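Local coordinates for uncharacterized protein YGR203W (Saccharomyces cerevisiae, PDB 3FS5) that acts as a protein phosphatase, built on the single-domain rhodanese fold that it has in common with the catalytic domain of Cdc25, at residues F125-W128 against Q129-Y132; D37-G40 against S41-M44; G24-T28 against L29-F33. One frame throughout, in Å; residues are numbered along the deposited sequence.

Read from the N terminus, the three contacts illustrate how short-range interactions shape the connections of a rhodanese fold. Contact 3 comes first and closes the loop that leads from helix 14-23 into strand 33-37. That strand runs through the parallel sheet, and contact 2 shapes the loop at its far end, before strand 47-48; the two centres are about 26 Å apart, on opposite sides of the chain's centre. Contact 1 lies much later, within helix 124-132, beyond strand 116-121. The contacts run in series, with no nesting or crossing. Contacts 1 and 2 nevertheless touch in space, where Phe125 CD2 packs 3.6 Å from Arg39 NH2.

Contact 1. Residues F125-W128 against Q129-Y132; sequences FSRW and QSVY
Helix 124-132, which follows strand 116-121 of the parallel sheet of the rhodanese fold, offers a worked case of packing one turn apart: Trp128 and Tyr132 form an edge-to-face pair, the Tyr132 edge pointing to the Trp128 face, with 4.8 Å between the centroids of the Trp128 six-membered ring and the Tyr132 ring and their planes inclined at 50°. Tyr132 CD1 leads the approach, standing over the indole face 3.8 Å from Trp128 CZ3, while Tyr132 CB lies over the five-membered ring as a CH-pi contact. The indole also packs on Leu17 and Met21 of helix 14-23, and its NE1 is hydrogen-bonded to Thr139 OG1. The backbone sets the spacing of the pair. Trp128 O accepts from Tyr132 N at 2.8 Å, an almost straight bond (174°), and from Val131 N. Gln129 also reaches back along the helix: with CG lodged between the backbone N and the carbonyl carbon (chi1 69°) and a second bend beyond it, NE2 donates in the carbonyl plane to Ser126 O at 3.1 Å, leaving OE1 to Tyr142 OH. Ser130 OG likewise folds onto its own helix, donating to Arg127 O at 2.6 Å.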
# COMPACT_ATOMS: atom_id res chain seq x y z
N PHE A 125 4.06 -6.44 -5.81
CA PHE A 125 3.81 -7.77 -5.27
C PHE A 125 4.76 -8.80 -5.85
O PHE A 125 5.08 -9.78 -5.19
CB PHE A 125 2.37 -8.21 -5.53
CG PHE A 125 1.99 -9.45 -4.78
CD1 PHE A 125 1.85 -9.41 -3.39
CD2 PHE A 125 1.85 -10.67 -5.44
CE1 PHE A 125 1.58 -10.57 -2.68
CE2 PHE A 125 1.58 -11.84 -4.73
CZ PHE A 125 1.45 -11.79 -3.34
N SER A 126 5.21 -8.58 -7.08
CA SER A 126 6.13 -9.50 -7.72
C SER A 126 7.41 -9.68 -6.90
O SER A 126 7.87 -10.80 -6.70
CB SER A 126 6.48 -9.01 -9.12
OG SER A 126 7.34 -9.93 -9.77
N ARG A 127 8.00 -8.59 -6.42
CA ARG A 127 9.22 -8.73 -5.63
C ARG A 127 8.85 -9.31 -4.27
O ARG A 127 9.57 -10.14 -3.73
CB ARG A 127 9.94 -7.39 -5.43
CG ARG A 127 11.44 -7.61 -5.24
CD ARG A 127 12.06 -6.82 -4.10
NE ARG A 127 12.25 -5.41 -4.42
CZ ARG A 127 13.09 -4.60 -3.77
NH1 ARG A 127 13.19 -3.33 -4.13
NH2 ARG A 127 13.83 -5.07 -2.78
N TRP A 128 7.72 -8.86 -3.73
CA TRP A 128 7.26 -9.35 -2.44
C TRP A 128 7.17 -10.87 -2.40
O TRP A 128 7.75 -11.51 -1.52
CB TRP A 128 5.90 -8.75 -2.10
CG TRP A 128 5.32 -9.26 -0.81
CD1 TRP A 128 4.46 -10.30 -0.64
CD2 TRP A 128 5.60 -8.76 0.51
NE1 TRP A 128 4.18 -10.49 0.69
CE2 TRP A 128 4.87 -9.55 1.42
CE3 TRP A 128 6.39 -7.71 1.01
CZ2 TRP A 128 4.91 -9.34 2.80
CZ3 TRP A 128 6.44 -7.50 2.39
CH2 TRP A 128 5.70 -8.32 3.27
N GLN A 129 6.45 -11.46 -3.36
CA GLN A 129 6.29 -12.91 -3.37
C GLN A 129 7.59 -13.69 -3.58
O GLN A 129 7.71 -14.82 -3.11
CB GLN A 129 5.24 -13.34 -4.42
CG GLN A 129 5.62 -13.15 -5.88
CD GLN A 129 6.56 -14.23 -6.41
OE1 GLN A 129 6.36 -15.43 -6.16
NE2 GLN A 129 7.57 -13.82 -7.16
N SER A 130 8.56 -13.10 -4.26
CA SER A 130 9.82 -13.81 -4.50
C SER A 130 10.54 -14.05 -3.18
O SER A 130 11.42 -14.90 -3.09
CB SER A 130 10.72 -13.01 -5.45
OG SER A 130 11.26 -11.86 -4.80
N VAL A 131 10.16 -13.30 -2.15
CA VAL A 131 10.79 -13.43 -0.84
C VAL A 131 9.85 -13.97 0.23
O VAL A 131 10.25 -14.83 1.02
CB VAL A 131 11.33 -12.06 -0.35
CG1 VAL A 131 12.01 -12.22 0.99
CG2 VAL A 131 12.29 -11.48 -1.37
N TYR A 132 8.62 -13.47 0.26
CA TYR A 132 7.65 -13.88 1.28
C TYR A 132 6.40 -14.58 0.75
O TYR A 132 5.45 -14.81 1.50
CB TYR A 132 7.22 -12.66 2.10
CG TYR A 132 8.38 -11.88 2.69
CD1 TYR A 132 8.65 -10.58 2.26
CD2 TYR A 132 9.19 -12.44 3.67
CE1 TYR A 132 9.72 -9.86 2.80
CE2 TYR A 132 10.26 -11.73 4.22
CZ TYR A 132 10.52 -10.44 3.77
OH TYR A 132 11.57 -9.73 4.31

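Contact 2. Residues D37-G40 against S41-M44; sequences DVRG and SDYM
Tyr43 N donates to Gly40 O at 3.1 Å, closing a tight turn around the short 3-10 segment 41-43. A side chain secures the start of the same turn: Asp42 OD1 accepts from Gly40 N at 2.7 Å, met nearly along its C-O bond. Arg39, between this turn and the end of strand 33-37, bends at its third torsion (chi3 -71°) and brings the guanidinium side-on to Asp37. Arg39 NE meets Asp37 OD2 and Arg39 NH1 meets Asp37 OD1 at 2.8 Å, both in the guanidinium plane and both on syn lone pairs, so the salt bridge fixes the rotation of the two flat groups. Asp37 OD2 also takes the backbone N of Arg39 at 3.2 Å, which makes an Asx turn. In this Cdc25-like rhodanese fold the loop runs beside the HCX5R signature, whose cysteine, position 90, carries a 2-hydroxyethyl disulfide here; Asp42 OD2 is hydrogen-bonded to the hydroxyl of that adduct. Tyr43 packs against the ion pair. Its CA sits over the centre of one guanidinium face, and its CD2 presents the ring edge to Asp37 OD1 at 3.1 Å. Arg39 NH1 has a second acceptor in Gly46 O, and Arg39 NH2 donates to a water 2.9 Å away that also bonds to Met44 O.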
# COMPACT_ATOMS: atom_id res chain seq x y z
N ASP A 37 -3.50 -2.16 -2.03
CA ASP A 37 -3.16 -2.86 -3.27
C ASP A 37 -4.01 -2.23 -4.38
O ASP A 37 -5.22 -2.40 -4.40
CB ASP A 37 -3.49 -4.35 -3.08
CG ASP A 37 -3.02 -5.22 -4.22
OD1 ASP A 37 -2.84 -6.43 -3.99
OD2 ASP A 37 -2.84 -4.72 -5.35
N VAL A 38 -3.37 -1.52 -5.31
CA VAL A 38 -4.11 -0.85 -6.37
C VAL A 38 -4.11 -1.56 -7.73
O VAL A 38 -4.37 -0.94 -8.76
CB VAL A 38 -3.64 0.62 -6.54
CG1 VAL A 38 -3.89 1.38 -5.23
CG2 VAL A 38 -2.15 0.66 -6.90
N ARG A 39 -3.84 -2.86 -7.71
CA ARG A 39 -3.85 -3.65 -8.93
C ARG A 39 -5.29 -3.87 -9.37
O ARG A 39 -6.23 -3.68 -8.58
CB ARG A 39 -3.19 -5.01 -8.67
CG ARG A 39 -1.69 -4.96 -8.46
CD ARG A 39 -1.14 -6.35 -8.26
NE ARG A 39 -1.53 -6.90 -6.96
CZ ARG A 39 -1.28 -8.15 -6.57
NH1 ARG A 39 -1.67 -8.55 -5.37
NH2 ARG A 39 -0.65 -8.99 -7.38
N GLY A 40 -5.47 -4.27 -10.62
CA GLY A 40 -6.80 -4.53 -11.13
C GLY A 40 -7.02 -6.04 -11.10
O GLY A 40 -6.94 -6.66 -10.04
N SER A 41 -7.28 -6.64 -12.26
CA SER A 41 -7.48 -8.08 -12.29
C SER A 41 -6.15 -8.77 -12.00
O SER A 41 -6.12 -9.96 -11.67
CB SER A 41 -8.07 -8.52 -13.64
OG SER A 41 -7.32 -8.01 -14.72
N ASP A 42 -5.04 -8.04 -12.10
CA ASP A 42 -3.74 -8.65 -11.80
C ASP A 42 -3.52 -8.84 -10.29
O ASP A 42 -2.43 -9.17 -9.84
CB ASP A 42 -2.58 -7.87 -12.46
CG ASP A 42 -2.69 -6.36 -12.30
OD1 ASP A 42 -3.79 -5.83 -12.09
OD2 ASP A 42 -1.64 -5.70 -12.43
N TYR A 43 -4.59 -8.64 -9.53
CA TYR A 43 -4.56 -8.83 -8.08
C TYR A 43 -4.52 -10.33 -7.84
O TYR A 43 -4.11 -10.80 -6.78
CB TYR A 43 -5.83 -8.21 -7.49
CG TYR A 43 -6.09 -8.48 -6.02
CD1 TYR A 43 -7.03 -9.44 -5.63
CD2 TYR A 43 -5.46 -7.73 -5.03
CE1 TYR A 43 -7.34 -9.64 -4.29
CE2 TYR A 43 -5.76 -7.92 -3.69
CZ TYR A 43 -6.70 -8.87 -3.32
OH TYR A 43 -7.01 -9.04 -1.99
N MET A 44 -4.95 -11.09 -8.85
CA MET A 44 -5.00 -12.55 -8.81
C MET A 44 -3.66 -13.22 -8.53
O MET A 44 -2.63 -12.79 -9.03
CB MET A 44 -5.55 -13.07 -10.15
CG MET A 44 -5.54 -14.60 -10.29
SD MET A 44 -6.01 -15.17 -11.96
CE MET A 44 -4.42 -15.24 -12.76
O HOH W 1 -0.80 -11.84 -7.16

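Contact 3. Residues G24-T28 against L29-F33; sequences GHTTT and LREPF
Thr26 N donates to Glu31 O at 2.8 Å, nearly straight (164°). The return bond, from Glu31 N to Thr26 OG1 at 2.9 Å, uses the threonine hydroxyl as acceptor, and together the two bonds close the neck of the loop that carries the chain from helix 14-23 to strand 33-37 of the rhodanese fold. Gly24 starts the loop, leaving the helix with a positive phi at which a beta carbon would press on the preceding carbonyl. Next along, His25 holds CG between its backbone N and carbonyl carbon (chi1 50°), which swings the imidazole over the chain so that ND1 donates to Thr26 O at 2.9 Å from above the carbonyl plane. Arg30 runs alongside in the same direction, its CG over one face of the imidazole 4.2 Å from the ring centroid. Arg30 CA, in a left-handed backbone conformation, adds a CA-H...O contact to Thr26 O at 3.1 Å. Replacing His25 with alanine would probably leave Thr26 O without its imidazole donor and strip the aliphatic part of Arg30 of the ring it packs on. The Glu31 side chain leaves the neck for Arg117, with which it forms a salt bridge, and for Ala83 N, a hydrogen bond. At the strand end Phe33 lies against the start of the loop, its ring edge toward His25 N, with CE2 3.9 Å from that nitrogen, while a water accepts from Phe33 N at 3.2 Å and reaches Gly24 O by a weak bond.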
# COMPACT_ATOMS: atom_id res chain seq x y z
N GLY A 24 3.84 -5.12 14.18
CA GLY A 24 2.50 -4.57 14.30
C GLY A 24 2.45 -3.05 14.20
O GLY A 24 1.39 -2.45 14.36
N HIS A 25 3.59 -2.44 13.91
CA HIS A 25 3.68 -0.99 13.78
C HIS A 25 5.02 -0.63 13.15
O HIS A 25 5.88 -1.50 12.97
CB HIS A 25 3.56 -0.32 15.15
CG HIS A 25 4.47 -0.90 16.19
ND1 HIS A 25 5.84 -0.80 16.12
CD2 HIS A 25 4.19 -1.62 17.31
CE1 HIS A 25 6.37 -1.45 17.15
NE2 HIS A 25 5.40 -1.95 17.88
N THR A 26 5.20 0.64 12.79
CA THR A 26 6.46 1.05 12.18
C THR A 26 7.57 0.97 13.23
O THR A 26 7.32 1.10 14.43
CB THR A 26 6.39 2.49 11.64
OG1 THR A 26 6.24 3.41 12.72
CG2 THR A 26 5.23 2.64 10.66
N THR A 27 8.78 0.76 12.75
CA THR A 27 9.94 0.63 13.63
C THR A 27 10.35 1.92 14.33
O THR A 27 10.59 1.92 15.54
CB THR A 27 11.14 0.09 12.84
OG1 THR A 27 11.44 0.98 11.76
CG2 THR A 27 10.82 -1.28 12.26
N THR A 28 10.43 3.01 13.58
CA THR A 28 10.84 4.30 14.13
C THR A 28 9.89 4.97 15.13
O THR A 28 10.25 5.16 16.29
CB THR A 28 11.13 5.31 12.99
OG1 THR A 28 12.34 4.94 12.32
CG2 THR A 28 11.28 6.72 13.54
N LEU A 29 8.69 5.31 14.68
CA LEU A 29 7.73 6.00 15.54
C LEU A 29 6.64 5.12 16.14
O LEU A 29 5.76 5.61 16.85
CB LEU A 29 7.09 7.15 14.77
CG LEU A 29 8.08 8.16 14.16
CD1 LEU A 29 7.34 9.10 13.21
CD2 LEU A 29 8.77 8.93 15.27
N ARG A 30 6.69 3.82 15.86
CA ARG A 30 5.69 2.89 16.37
C ARG A 30 4.28 3.31 15.94
O ARG A 30 3.32 3.16 16.70
CB ARG A 30 5.75 2.84 17.90
CG ARG A 30 7.00 2.18 18.47
CD ARG A 30 7.09 2.46 19.96
NE ARG A 30 5.78 2.30 20.60
CZ ARG A 30 5.45 2.82 21.78
NH1 ARG A 30 4.23 2.61 22.27
NH2 ARG A 30 6.33 3.54 22.46
N GLU A 31 4.17 3.84 14.73
CA GLU A 31 2.88 4.26 14.20
C GLU A 31 2.22 3.12 13.41
O GLU A 31 2.88 2.17 12.99
CB GLU A 31 3.05 5.47 13.27
CG GLU A 31 3.71 6.67 13.92
CD GLU A 31 3.85 7.83 12.96
OE1 GLU A 31 4.41 7.63 11.86
OE2 GLU A 31 3.41 8.95 13.30
N PRO A 32 0.90 3.21 13.21
CA PRO A 32 0.19 2.17 12.46
C PRO A 32 0.41 2.33 10.96
O PRO A 32 0.85 3.39 10.49
CB PRO A 32 -1.26 2.40 12.87
CG PRO A 32 -1.33 3.88 13.01
CD PRO A 32 -0.04 4.21 13.75
N PHE A 33 0.09 1.29 10.21
CA PHE A 33 0.25 1.35 8.76
C PHE A 33 -0.91 0.61 8.09
O PHE A 33 -1.61 -0.16 8.74
CB PHE A 33 1.59 0.72 8.35
CG PHE A 33 1.70 -0.75 8.68
CD1 PHE A 33 1.21 -1.72 7.81
CD2 PHE A 33 2.26 -1.16 9.89
CE1 PHE A 33 1.28 -3.07 8.13
CE2 PHE A 33 2.33 -2.51 10.23
CZ PHE A 33 1.84 -3.47 9.34
O HOH W 2 -0.70 -1.15 12.07